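Local coordinates for protein cytolethal distending toxin subunit B (Escherichia coli, PDB 2F1N) that nicks DNA as the endonuclease subunit of a tripartite toxin, which very probably damages host DNA and induces G2/M cell cycle arrest, at residues 200-212 and 223-237. Numbering follows the deposited sequence.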
loop_
_atom_site.group_PDB
_atom_site.type_symbol
_atom_site.label_atom_id
_atom_site.label_comp_id
_atom_site.label_asym_id
_atom_site.label_seq_id
_atom_site.Cartn_x
_atom_site.Cartn_y
_atom_site.Cartn_z
ATOM N N PRO A 200 14.879 7.495 -16.245
ATOM C CA PRO A 200 13.498 7.939 -16.525
ATOM C C PRO A 200 12.570 7.713 -15.328
ATOM O O PRO A 200 11.721 8.555 -15.089
ATOM C CB PRO A 200 13.092 7.058 -17.682
ATOM C CG PRO A 200 14.404 6.783 -18.331
ATOM C CD PRO A 200 15.287 6.407 -17.157
ATOM N N VAL A 201 12.760 6.643 -14.551
ATOM C CA VAL A 201 11.859 6.418 -13.406
ATOM C C VAL A 201 12.160 7.422 -12.290
ATOM O O VAL A 201 11.247 7.962 -11.669
ATOM C CB VAL A 201 11.927 4.952 -12.896
ATOM C CG1 VAL A 201 11.191 4.828 -11.575
ATOM C CG2 VAL A 201 11.358 4.015 -13.962
ATOM N N ARG A 202 13.448 7.688 -12.042
ATOM C CA ARG A 202 13.838 8.775 -11.132
ATOM C C ARG A 202 13.200 10.145 -11.435
ATOM O O ARG A 202 12.758 10.858 -10.525
ATOM C CB ARG A 202 15.356 8.913 -11.112
ATOM C CG ARG A 202 16.032 7.712 -10.499
ATOM C CD ARG A 202 17.529 7.861 -10.389
ATOM N NE ARG A 202 17.844 9.204 -9.940
ATOM C CZ ARG A 202 19.045 9.748 -10.060
ATOM N NH1 ARG A 202 20.034 9.034 -10.604
ATOM N NH2 ARG A 202 19.255 10.996 -9.634
ATOM N N ARG A 203 13.151 10.496 -12.713
ATOM C CA ARG A 203 12.650 11.784 -13.151
ATOM C C ARG A 203 11.140 11.793 -13.148
ATOM O O ARG A 203 10.519 12.864 -13.238
ATOM C CB ARG A 203 13.135 12.091 -14.578
ATOM C CG ARG A 203 14.650 12.411 -14.724
ATOM C CD ARG A 203 15.279 13.173 -13.547
ATOM N NE ARG A 203 16.747 13.215 -13.620
ATOM C CZ ARG A 203 17.567 12.920 -12.612
ATOM N NH1 ARG A 203 17.081 12.554 -11.424
ATOM N NH2 ARG A 203 18.879 12.985 -12.797
ATOM N N ALA A 204 10.553 10.599 -13.047
ATOM C CA ALA A 204 9.108 10.444 -13.107
ATOM C C ALA A 204 8.482 10.082 -11.744
ATOM O O ALA A 204 7.289 9.782 -11.680
ATOM C CB ALA A 204 8.736 9.355 -14.171
ATOM N N SER A 205 9.255 10.214 -10.669
ATOM C CA SER A 205 8.734 9.900 -9.363
ATOM C C SER A 205 9.459 10.652 -8.258
ATOM O O SER A 205 10.490 11.299 -8.477
ATOM C CB SER A 205 8.855 8.378 -9.096
ATOM O OG SER A 205 10.226 8.021 -9.106
ATOM N N GLU A 206 8.925 10.555 -7.050
ATOM C CA GLU A 206 9.607 11.089 -5.866
ATOM C C GLU A 206 9.375 10.107 -4.729
ATOM O O GLU A 206 8.296 9.504 -4.611
ATOM C CB GLU A 206 9.029 12.480 -5.509
ATOM C CG GLU A 206 7.547 12.487 -5.227
ATOM C CD GLU A 206 6.965 13.885 -5.043
ATOM O OE1 GLU A 206 7.738 14.868 -5.079
ATOM O OE2 GLU A 206 5.726 13.970 -4.828
ATOM N N ILE A 207 10.386 9.947 -3.895
ATOM C CA ILE A 207 10.242 9.083 -2.723
ATOM C C ILE A 207 9.784 9.956 -1.567
ATOM O O ILE A 207 10.362 11.007 -1.334
ATOM C CB ILE A 207 11.560 8.354 -2.457
ATOM C CG1 ILE A 207 11.868 7.402 -3.650
ATOM C CG2 ILE A 207 11.478 7.575 -1.158
ATOM C CD1 ILE A 207 13.151 6.652 -3.511
ATOM N N ILE A 208 8.726 9.539 -0.865
ATOM C CA ILE A 208 8.215 10.291 0.294
ATOM C C ILE A 208 8.414 9.422 1.531
ATOM O O ILE A 208 7.713 8.436 1.722
ATOM C CB ILE A 208 6.716 10.686 0.066
ATOM C CG1 ILE A 208 6.553 11.365 -1.289
ATOM C CG2 ILE A 208 6.159 11.630 1.172
ATOM C CD1 ILE A 208 5.170 11.226 -1.850
ATOM N N SER A 209 9.358 9.801 2.388
ATOM C CA SER A 209 9.744 8.946 3.522
ATOM C C SER A 209 9.816 9.765 4.778
ATOM O O SER A 209 10.113 10.969 4.715
ATOM C CB SER A 209 11.091 8.252 3.278
ATOM O OG SER A 209 12.057 9.208 2.899
ATOM N N PRO A 210 9.558 9.129 5.928
ATOM C CA PRO A 210 9.597 9.868 7.198
ATOM C C PRO A 210 11.048 10.051 7.671
ATOM O O PRO A 210 11.953 9.312 7.321
ATOM C CB PRO A 210 8.795 8.979 8.153
ATOM C CG PRO A 210 9.059 7.565 7.678
ATOM C CD PRO A 210 9.227 7.701 6.133
ATOM N N ALA A 211 11.268 11.071 8.486
ATOM C CA ALA A 211 12.609 11.291 8.975
ATOM C C ALA A 211 13.091 10.193 9.972
ATOM O O ALA A 211 14.329 9.888 10.098
ATOM C CB ALA A 211 12.729 12.689 9.518
ATOM N N ALA A 212 12.127 9.521 10.587
ATOM C CA ALA A 212 12.396 8.564 11.642
ATOM C C ALA A 212 12.448 7.149 11.121
ATOM O O ALA A 212 12.031 6.901 9.986
ATOM C CB ALA A 212 11.323 8.704 12.730
ATOM N N TYR A 223 7.604 3.289 3.418
ATOM C CA TYR A 223 7.403 4.646 2.932
ATOM C C TYR A 223 6.648 4.599 1.616
ATOM O O TYR A 223 6.026 3.569 1.303
ATOM C CB TYR A 223 8.788 5.365 2.850
ATOM C CG TYR A 223 9.886 4.608 2.148
ATOM C CD1 TYR A 223 10.071 4.732 0.769
ATOM C CD2 TYR A 223 10.799 3.798 2.872
ATOM C CE1 TYR A 223 11.115 4.023 0.107
ATOM C CE2 TYR A 223 11.829 3.051 2.229
ATOM C CZ TYR A 223 11.986 3.188 0.869
ATOM O OH TYR A 223 12.966 2.490 0.248
ATOM N N ALA A 224 6.670 5.698 0.853
ATOM C CA ALA A 224 5.860 5.807 -0.377
ATOM C C ALA A 224 6.684 6.288 -1.559
ATOM O O ALA A 224 7.649 7.041 -1.376
ATOM C CB ALA A 224 4.642 6.729 -0.186
ATOM N N VAL A 225 6.295 5.863 -2.772
ATOM C CA VAL A 225 6.880 6.419 -4.012
ATOM C C VAL A 225 5.714 6.939 -4.823
ATOM O O VAL A 225 4.840 6.165 -5.180
ATOM C CB VAL A 225 7.670 5.339 -4.824
ATOM C CG1 VAL A 225 8.298 5.988 -6.091
ATOM C CG2 VAL A 225 8.724 4.609 -3.955
ATOM N N ALA A 226 5.682 8.244 -5.116
ATOM C CA ALA A 226 4.620 8.848 -5.928
ATOM C C ALA A 226 5.178 9.098 -7.320
ATOM O O ALA A 226 6.358 9.444 -7.469
ATOM C CB ALA A 226 4.156 10.212 -5.307
ATOM N N GLY A 227 4.358 8.869 -8.341
ATOM C CA GLY A 227 4.863 9.056 -9.680
ATOM C C GLY A 227 3.792 9.258 -10.731
ATOM O O GLY A 227 2.602 9.202 -10.438
ATOM N N ASN A 228 4.235 9.532 -11.959
ATOM C CA ASN A 228 3.354 9.654 -13.094
ATOM C C ASN A 228 4.166 9.306 -14.336
ATOM O O ASN A 228 5.259 9.870 -14.565
ATOM C CB ASN A 228 2.803 11.089 -13.228
ATOM C CG ASN A 228 1.748 11.179 -14.277
ATOM O OD1 ASN A 228 1.978 10.907 -15.479
ATOM N ND2 ASN A 228 0.533 11.544 -13.844
ATOM N N SER A 229 3.666 8.352 -15.111
ATOM C CA SER A 229 4.488 7.768 -16.177
ATOM C C SER A 229 4.590 8.631 -17.434
ATOM O O SER A 229 5.417 8.330 -18.316
ATOM C CB SER A 229 4.010 6.382 -16.548
ATOM O OG SER A 229 4.084 5.579 -15.356
ATOM N N VAL A 230 3.755 9.658 -17.526
ATOM C CA VAL A 230 3.839 10.541 -18.713
ATOM C C VAL A 230 4.146 11.976 -18.364
ATOM O O VAL A 230 4.875 12.660 -19.124
ATOM C CB VAL A 230 2.676 10.380 -19.701
ATOM C CG1 VAL A 230 2.755 8.993 -20.323
ATOM C CG2 VAL A 230 1.418 10.535 -19.049
ATOM N N ALA A 231 3.634 12.447 -17.240
ATOM C CA ALA A 231 3.924 13.827 -16.853
ATOM C C ALA A 231 3.947 14.001 -15.357
ATOM O O ALA A 231 2.941 14.278 -14.739
ATOM C CB ALA A 231 2.942 14.804 -17.489
ATOM N N PHE A 232 5.133 13.884 -14.814
ATOM C CA PHE A 232 5.332 13.993 -13.397
ATOM C C PHE A 232 5.570 15.429 -12.955
ATOM O O PHE A 232 6.434 16.111 -13.501
ATOM C CB PHE A 232 6.528 13.157 -12.970
ATOM C CG PHE A 232 6.761 13.191 -11.498
ATOM C CD1 PHE A 232 5.792 12.699 -10.629
ATOM C CD2 PHE A 232 7.916 13.775 -10.967
ATOM C CE1 PHE A 232 5.976 12.762 -9.248
ATOM C CE2 PHE A 232 8.096 13.831 -9.579
ATOM C CZ PHE A 232 7.139 13.324 -8.735
ATOM N N ARG A 233 4.859 15.853 -11.917
ATOM C CA ARG A 233 5.242 17.059 -11.184
ATOM C C ARG A 233 5.269 16.733 -9.692
ATOM O O ARG A 233 4.329 16.114 -9.176
ATOM C CB ARG A 233 4.275 18.221 -11.441
ATOM C CG ARG A 233 4.356 18.833 -12.854
ATOM C CD ARG A 233 3.288 18.283 -13.793
ATOM N NE ARG A 233 3.181 18.990 -15.075
ATOM C CZ ARG A 233 2.261 18.714 -16.001
ATOM N NH1 ARG A 233 1.356 17.758 -15.790
ATOM N NH2 ARG A 233 2.233 19.395 -17.141
ATOM N N PRO A 234 6.347 17.115 -9.017
ATOM C CA PRO A 234 6.496 16.854 -7.582
ATOM C C PRO A 234 5.279 17.327 -6.787
ATOM O O PRO A 234 4.704 18.366 -7.108
ATOM C CB PRO A 234 7.722 17.680 -7.209
ATOM C CG PRO A 234 8.487 17.805 -8.448
ATOM C CD PRO A 234 7.519 17.814 -9.580
ATOM N N SER A 235 4.882 16.539 -5.791
ATOM C CA SER A 235 3.702 16.827 -4.973
ATOM C C SER A 235 4.152 17.309 -3.594
ATOM O O SER A 235 5.187 16.871 -3.082
ATOM C CB SER A 235 2.838 15.570 -4.816
ATOM O OG SER A 235 1.910 15.435 -5.880
ATOM N N PRO A 236 3.423 18.240 -2.989
ATOM C CA PRO A 236 3.775 18.666 -1.626
ATOM C C PRO A 236 3.276 17.656 -0.596
ATOM O O PRO A 236 2.396 17.983 0.226
ATOM C CB PRO A 236 3.042 20.004 -1.478
ATOM C CG PRO A 236 1.902 19.911 -2.414
ATOM C CD PRO A 236 2.315 19.022 -3.560
ATOM N N LEU A 237 3.812 16.439 -0.641
ATOM C CA LEU A 237 3.438 15.412 0.334
ATOM C C LEU A 237 4.537 15.165 1.309
ATOM O O LEU A 237 5.716 15.300 0.970
ATOM C CB LEU A 237 3.069 14.087 -0.354
ATOM C CG LEU A 237 1.885 14.128 -1.308
ATOM C CD1 LEU A 237 1.884 12.841 -2.167
ATOM C CD2 LEU A 237 0.574 14.273 -0.510
#
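An antiparallel strand pair closes one edge of a six-stranded sheet in this DNase I-like fold: 205-208, the outermost strand, runs along 223-228, and the chain then crosses through 232-237, past the side chains of E206 and I208, to strand 237-241 of the second sheet. E206 with A226 and I208 with A224 are hydrogen-bonded pairs, each joined in both directions; E206 N reaches A226 O at 2.8 Å, and I208 N reaches A224 O at 2.8 Å. N228 N extends the ladder to A204 O, just past helix 199-203. On the face bearing E206 and I208, the F232 ring lies flat against the A204-S205 backbone, with S205 N over its centre, 3.8 Å above the plane, and P234 N on the opposite face, nearer the rim. E206 CG sits between its own N and carbonyl carbon (chi1 59°), and the extended chain passes the ring edge, CG to F232 CZ 3.6 Å, with the carboxylate turned 83° from the ring plane. E206 OE2 then accepts S235 N at 2.9 Å on its syn side. I208 CD1 touches both A226 CB and L237 CD1, each at 3.7 Å. On the other face, I207 CG2 meets Y223 CD1 obliquely at 3.7 Å; the tyrosine stacks on F186 and its OH bonds R188 O. The edge strand is thus held by backbone bonds along one side, while E206 ties the crossing loop to it through a main-chain N-H, probably favouring a charged carboxylate.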